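Local coordinates for signal recognition particle 54 kDa protein (Aeropyrum pernix, PDB 7EPK) that is the 54 kDa protein of the archaeal signal recognition particle, an SRP54-family protein that joins a P-loop GTPase-type domain to helical domains, at residues R196-M201 / A229-K234; T236-I241 / A260-R265. All blocks are in the same frame, centred on the assembly; numbering follows the deposited sequence.

Interaction 1: R196-M201 / A229-K234; sequences RLLDEM and AERFHK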
loop_
_atom_site.group_PDB
_atom_site.type_symbol
_atom_site.label_atom_id
_atom_site.label_comp_id
_atom_site.label_asym_id
_atom_site.label_seq_id
_atom_site.Cartn_x
_atom_site.Cartn_y
_atom_site.Cartn_z
ATOM N N ARG A 196 15.132 35.429 -0.290
ATOM C CA ARG A 196 15.833 35.506 -1.598
ATOM C C ARG A 196 15.895 34.076 -2.154
ATOM O O ARG A 196 15.626 33.887 -3.358
ATOM C CB ARG A 196 17.190 36.205 -1.467
ATOM C CG ARG A 196 17.283 37.520 -2.231
ATOM C CD ARG A 196 16.599 38.675 -1.511
ATOM N NE ARG A 196 17.080 40.060 -1.664
ATOM C CZ ARG A 196 18.339 40.489 -1.870
ATOM N NH1 ARG A 196 19.370 39.664 -1.992
ATOM N NH2 ARG A 196 18.563 41.790 -1.946
ATOM N N LEU A 197 16.165 33.106 -1.277
ATOM C CA LEU A 197 16.091 31.640 -1.559
ATOM C C LEU A 197 14.737 31.283 -2.198
ATOM O O LEU A 197 14.740 30.599 -3.234
ATOM C CB LEU A 197 16.309 30.867 -0.251
ATOM C CG LEU A 197 16.532 29.368 -0.396
ATOM C CD1 LEU A 197 17.829 29.080 -1.126
ATOM C CD2 LEU A 197 16.540 28.682 0.956
ATOM N N LEU A 198 13.624 31.734 -1.613
ATOM C CA LEU A 198 12.259 31.477 -2.144
ATOM C C LEU A 198 12.157 32.070 -3.546
ATOM O O LEU A 198 11.690 31.359 -4.456
ATOM C CB LEU A 198 11.190 32.062 -1.210
ATOM C CG LEU A 198 10.548 31.078 -0.224
ATOM C CD1 LEU A 198 11.538 30.021 0.259
ATOM C CD2 LEU A 198 9.950 31.820 0.964
ATOM N N ASP A 199 12.606 33.308 -3.722
ATOM C CA ASP A 199 12.522 33.998 -5.037
ATOM C C ASP A 199 13.440 33.264 -6.029
ATOM O O ASP A 199 13.161 33.294 -7.255
ATOM C CB ASP A 199 12.796 35.501 -4.882
ATOM C CG ASP A 199 11.645 36.278 -4.251
ATOM O OD1 ASP A 199 10.909 35.688 -3.424
ATOM O OD2 ASP A 199 11.482 37.468 -4.598
ATOM N N GLU A 200 14.484 32.593 -5.536
ATOM C CA GLU A 200 15.430 31.851 -6.408
ATOM C C GLU A 200 14.750 30.581 -6.960
ATOM O O GLU A 200 14.853 30.331 -8.208
ATOM C CB GLU A 200 16.718 31.553 -5.643
ATOM C CG GLU A 200 17.826 31.045 -6.549
ATOM C CD GLU A 200 19.211 31.111 -5.941
ATOM O OE1 GLU A 200 19.615 30.120 -5.302
ATOM O OE2 GLU A 200 19.880 32.151 -6.131
ATOM N N MET A 201 14.078 29.824 -6.074
ATOM C CA MET A 201 13.306 28.586 -6.382
ATOM C C MET A 201 12.210 28.923 -7.408
ATOM O O MET A 201 12.143 28.259 -8.471
ATOM C CB MET A 201 12.677 27.994 -5.111
ATOM C CG MET A 201 13.667 27.526 -4.028
ATOM S SD MET A 201 15.021 26.437 -4.605
ATOM C CE MET A 201 16.272 27.659 -5.000
ATOM N N ALA A 229 6.769 23.906 5.145
ATOM C CA ALA A 229 5.939 23.445 4.006
ATOM C C ALA A 229 5.175 24.622 3.402
ATOM O O ALA A 229 5.222 24.738 2.184
ATOM C CB ALA A 229 5.006 22.332 4.433
ATOM N N GLU A 230 4.521 25.461 4.220
ATOM C CA GLU A 230 3.736 26.653 3.758
ATOM C C GLU A 230 4.669 27.577 2.959
ATOM O O GLU A 230 4.341 27.983 1.833
ATOM C CB GLU A 230 3.112 27.415 4.939
ATOM C CG GLU A 230 2.109 26.621 5.789
ATOM C CD GLU A 230 1.743 27.165 7.182
ATOM O OE1 GLU A 230 0.777 26.640 7.779
ATOM O OE2 GLU A 230 2.417 28.107 7.692
ATOM N N ARG A 231 5.823 27.895 3.523
ATOM C CA ARG A 231 6.783 28.816 2.876
ATOM C C ARG A 231 7.156 28.288 1.488
ATOM O O ARG A 231 7.043 29.049 0.506
ATOM C CB ARG A 231 8.032 28.983 3.738
ATOM C CG ARG A 231 8.044 30.279 4.530
ATOM C CD ARG A 231 8.164 30.006 6.007
ATOM N NE ARG A 231 9.309 29.159 6.310
ATOM C CZ ARG A 231 9.495 28.565 7.481
ATOM N NH1 ARG A 231 8.615 28.748 8.453
ATOM N NH2 ARG A 231 10.554 27.796 7.680
ATOM N N PHE A 232 7.617 27.042 1.411
ATOM C CA PHE A 232 8.143 26.462 0.150
ATOM C C PHE A 232 6.993 26.237 -0.833
ATOM O O PHE A 232 7.189 26.427 -2.046
ATOM C CB PHE A 232 8.972 25.215 0.441
ATOM C CG PHE A 232 10.413 25.539 0.736
ATOM C CD1 PHE A 232 11.264 25.945 -0.281
ATOM C CD2 PHE A 232 10.906 25.472 2.029
ATOM C CE1 PHE A 232 12.589 26.249 -0.010
ATOM C CE2 PHE A 232 12.233 25.763 2.300
ATOM C CZ PHE A 232 13.074 26.149 1.278
ATOM N N HIS A 233 5.820 25.890 -0.320
ATOM C CA HIS A 233 4.614 25.596 -1.138
ATOM C C HIS A 233 4.126 26.870 -1.840
ATOM O O HIS A 233 3.471 26.749 -2.899
ATOM C CB HIS A 233 3.529 24.964 -0.259
ATOM C CG HIS A 233 2.344 24.478 -1.016
ATOM N ND1 HIS A 233 2.221 23.160 -1.401
ATOM C CD2 HIS A 233 1.245 25.125 -1.459
ATOM C CE1 HIS A 233 1.076 23.008 -2.032
ATOM N NE2 HIS A 233 0.458 24.197 -2.081
ATOM N N LYS A 234 4.407 28.036 -1.258
ATOM C CA LYS A 234 3.968 29.348 -1.790
ATOM C C LYS A 234 4.753 29.604 -3.073
ATOM O O LYS A 234 4.116 29.884 -4.095
ATOM C CB LYS A 234 4.175 30.438 -0.732
ATOM C CG LYS A 234 3.379 31.725 -0.915
ATOM C CD LYS A 234 3.625 32.749 0.185
ATOM C CE LYS A 234 2.354 33.314 0.791
ATOM N NZ LYS A 234 2.535 33.676 2.217
#
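Residues 196-201 and 229-234 are single helical segments whose axes come within 10.0 Å of each other and run 42° apart in their N-to-C directions, the CA atoms of Leu-198 and Phe-232 lying nearest across the gap. Both helices, 194-208 and 225-235, belong to the P-loop GTPase-type domain of the SRP54 family. At this separation the contact is made by side chains, and the pair buries a modest 193 Å² in all.

The Phe-232 ring does most of the bridging, with three apolar residues of the other helix meeting it from different directions. With CG roughly opposite the carbonyl carbon (chi1 -87°), the ring swings toward helix 194-208. Leu-198 CD1 sits over one face, offset toward the rim; it makes a CH-pi contact 4.2 Å from the ring centroid and 23° off the ring normal, the side chains crossing at about a right angle. Met-201 brings its CG to the edge, near the ring plane, 4.4 Å from Phe-232 CE1. Leu-197 approaches obliquely, CD2 lying 4.3 Å from Phe-232 CZ. The ring also packs on Val-102, at the end of strand 97-102, and this places the contact beside the probable P-loop, with bound GDP about 10 Å from the Phe-232 side chain.

On the exposed side of helix 225-235, Arg-231 directs its NE to a salt bridge with Glu-194, while Leu-198 CD2 rests 4.0 Å from the backbone Arg-231 O.

Interaction 2: T236-I241 / A260-R265; sequences TPIGSI and AVTGAR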
loop_
_atom_site.group_PDB
_atom_site.type_symbol
_atom_site.label_atom_id
_atom_site.label_comp_id
_atom_site.label_asym_id
_atom_site.label_seq_id
_atom_site.Cartn_x
_atom_site.Cartn_y
_atom_site.Cartn_z
ATOM N N THR A 236 7.035 27.517 -4.867
ATOM C CA THR A 236 6.999 26.362 -5.792
ATOM C C THR A 236 6.029 25.331 -5.226
ATOM O O THR A 236 6.436 24.527 -4.374
ATOM C CB THR A 236 8.403 25.774 -5.965
ATOM O OG1 THR A 236 8.832 25.381 -4.664
ATOM C CG2 THR A 236 9.379 26.758 -6.572
ATOM N N PRO A 237 4.728 25.379 -5.630
ATOM C CA PRO A 237 3.744 24.375 -5.212
ATOM C C PRO A 237 4.333 22.961 -5.119
ATOM O O PRO A 237 4.757 22.446 -6.133
ATOM C CB PRO A 237 2.683 24.480 -6.313
ATOM C CG PRO A 237 2.681 25.972 -6.633
ATOM C CD PRO A 237 4.121 26.435 -6.459
ATOM N N ILE A 238 4.357 22.396 -3.910
ATOM C CA ILE A 238 4.927 21.049 -3.633
ATOM C C ILE A 238 4.017 19.970 -4.221
ATOM O O ILE A 238 2.796 20.049 -4.017
ATOM C CB ILE A 238 5.083 20.794 -2.129
ATOM C CG1 ILE A 238 5.870 21.893 -1.406
ATOM C CG2 ILE A 238 5.668 19.402 -1.922
ATOM C CD1 ILE A 238 7.184 22.233 -2.045
ATOM N N GLY A 239 4.621 18.965 -4.853
ATOM C CA GLY A 239 3.947 17.801 -5.449
ATOM C C GLY A 239 4.460 16.524 -4.824
ATOM O O GLY A 239 3.751 15.511 -4.890
ATOM N N SER A 240 5.646 16.566 -4.218
ATOM C CA SER A 240 6.262 15.405 -3.535
ATOM C C SER A 240 6.832 15.828 -2.176
ATOM O O SER A 240 7.147 17.037 -2.011
ATOM C CB SER A 240 7.311 14.791 -4.410
ATOM O OG SER A 240 6.689 13.998 -5.408
ATOM N N ILE A 241 6.947 14.879 -1.239
ATOM C CA ILE A 241 7.756 15.049 0.002
ATOM C C ILE A 241 8.666 13.840 0.130
ATOM O O ILE A 241 8.214 12.705 -0.074
ATOM C CB ILE A 241 6.898 15.245 1.265
ATOM C CG1 ILE A 241 6.176 16.596 1.223
ATOM C CG2 ILE A 241 7.745 15.094 2.523
ATOM C CD1 ILE A 241 5.152 16.803 2.304
ATOM N N ALA A 260 -0.052 16.772 5.052
ATOM C CA ALA A 260 -1.401 17.358 5.236
ATOM C C ALA A 260 -1.470 18.761 4.611
ATOM O O ALA A 260 -2.409 19.004 3.843
ATOM C CB ALA A 260 -1.755 17.369 6.708
ATOM N N VAL A 261 -0.500 19.632 4.918
ATOM C CA VAL A 261 -0.527 21.101 4.622
ATOM C C VAL A 261 -0.517 21.346 3.106
ATOM O O VAL A 261 -1.304 22.191 2.638
ATOM C CB VAL A 261 0.644 21.850 5.291
ATOM C CG1 VAL A 261 0.926 23.186 4.620
ATOM C CG2 VAL A 261 0.407 22.055 6.778
ATOM N N THR A 262 0.372 20.676 2.377
ATOM C CA THR A 262 0.529 20.809 0.906
ATOM C C THR A 262 -0.408 19.835 0.174
ATOM O O THR A 262 -0.577 19.998 -1.049
ATOM C CB THR A 262 1.994 20.567 0.545
ATOM O OG1 THR A 262 2.317 19.261 1.024
ATOM C CG2 THR A 262 2.917 21.590 1.169
ATOM N N GLY A 263 -0.983 18.865 0.901
ATOM C CA GLY A 263 -1.815 17.765 0.369
ATOM C C GLY A 263 -0.980 16.795 -0.443
ATOM O O GLY A 263 -1.564 16.101 -1.293
ATOM N N ALA A 264 0.337 16.769 -0.181
ATOM C CA ALA A 264 1.384 16.090 -0.983
ATOM C C ALA A 264 1.693 14.732 -0.375
ATOM O O ALA A 264 1.607 14.596 0.843
ATOM C CB ALA A 264 2.649 16.901 -1.043
ATOM N N ARG A 265 2.075 13.783 -1.217
ATOM C CA ARG A 265 2.365 12.401 -0.798
ATOM C C ARG A 265 3.842 12.358 -0.414
ATOM O O ARG A 265 4.670 13.102 -0.994
ATOM C CB ARG A 265 2.038 11.371 -1.889
ATOM C CG ARG A 265 1.178 11.894 -3.032
ATOM C CD ARG A 265 1.010 10.891 -4.158
ATOM N NE ARG A 265 0.711 11.575 -5.409
ATOM C CZ ARG A 265 0.492 10.975 -6.574
ATOM N NH1 ARG A 265 0.529 9.653 -6.655
ATOM N NH2 ARG A 265 0.227 11.701 -7.650
#
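A parallel beta-alpha-beta unit, strand 240-244, helix 255-262 and strand 265-270, is closed here, where the way into its first strand meets the turn from its helix into its second. One hydrogen bond joins the segments: Ile-241 N donates to Arg-265 O over 2.9 Å, in the carbonyl plane, though the N-H...O angle of 141° shows that it is bent.

Ala-264 CB points into the angle between two isoleucines, 4.0 Å from Ile-238 CG2 and 4.2 Å from Ile-241 CD1. Thr-262 completes the apolar patch with its methyl, CG2 lying 3.9 Å from Ile-238 CG1. With chi1 at 58°, its OG1 stands between the backbone N and carbonyl carbon, which puts the hydroxyl on the Ile-241 CD1 side, where it hydrogen-bonds Ala-258 O one helical turn back; Ala-264 N adds a weak bond to the same oxygen. The positive phi of Gly-263, 69°, marks the chain's departure from the helix.

On its other side, strand 240-244 pairs with strand 212-218; Ile-241 packs on Ile-217 and Ile-238 on Leu-215, while His-233 of helix 225-235 touches both Ile-238 and Thr-262.

How the interactions relate
From the N terminus, helix 194-208 comes first; the chain then passes through strand 212-218 into helix 225-235, where interaction 1 closes a loop with 27 residues between its segments. Interaction 2 opens just afterwards, at Thr-236, and closes, with 18 residues between its segments, at the end of helix 255-262 and the turn into strand 265-270. The two loops therefore follow in series, neither nested nor crossed. Their centres are 13 Å apart, and they touch: Glu-230 packs against Val-261, and Met-201 against Thr-236. Helix 225-235 thus lies between helices 194-208 and 255-262: interaction 1 joins it to the first, and interaction 2 ties the end of helix 255-262 to the paired strands 240-244 and 265-270.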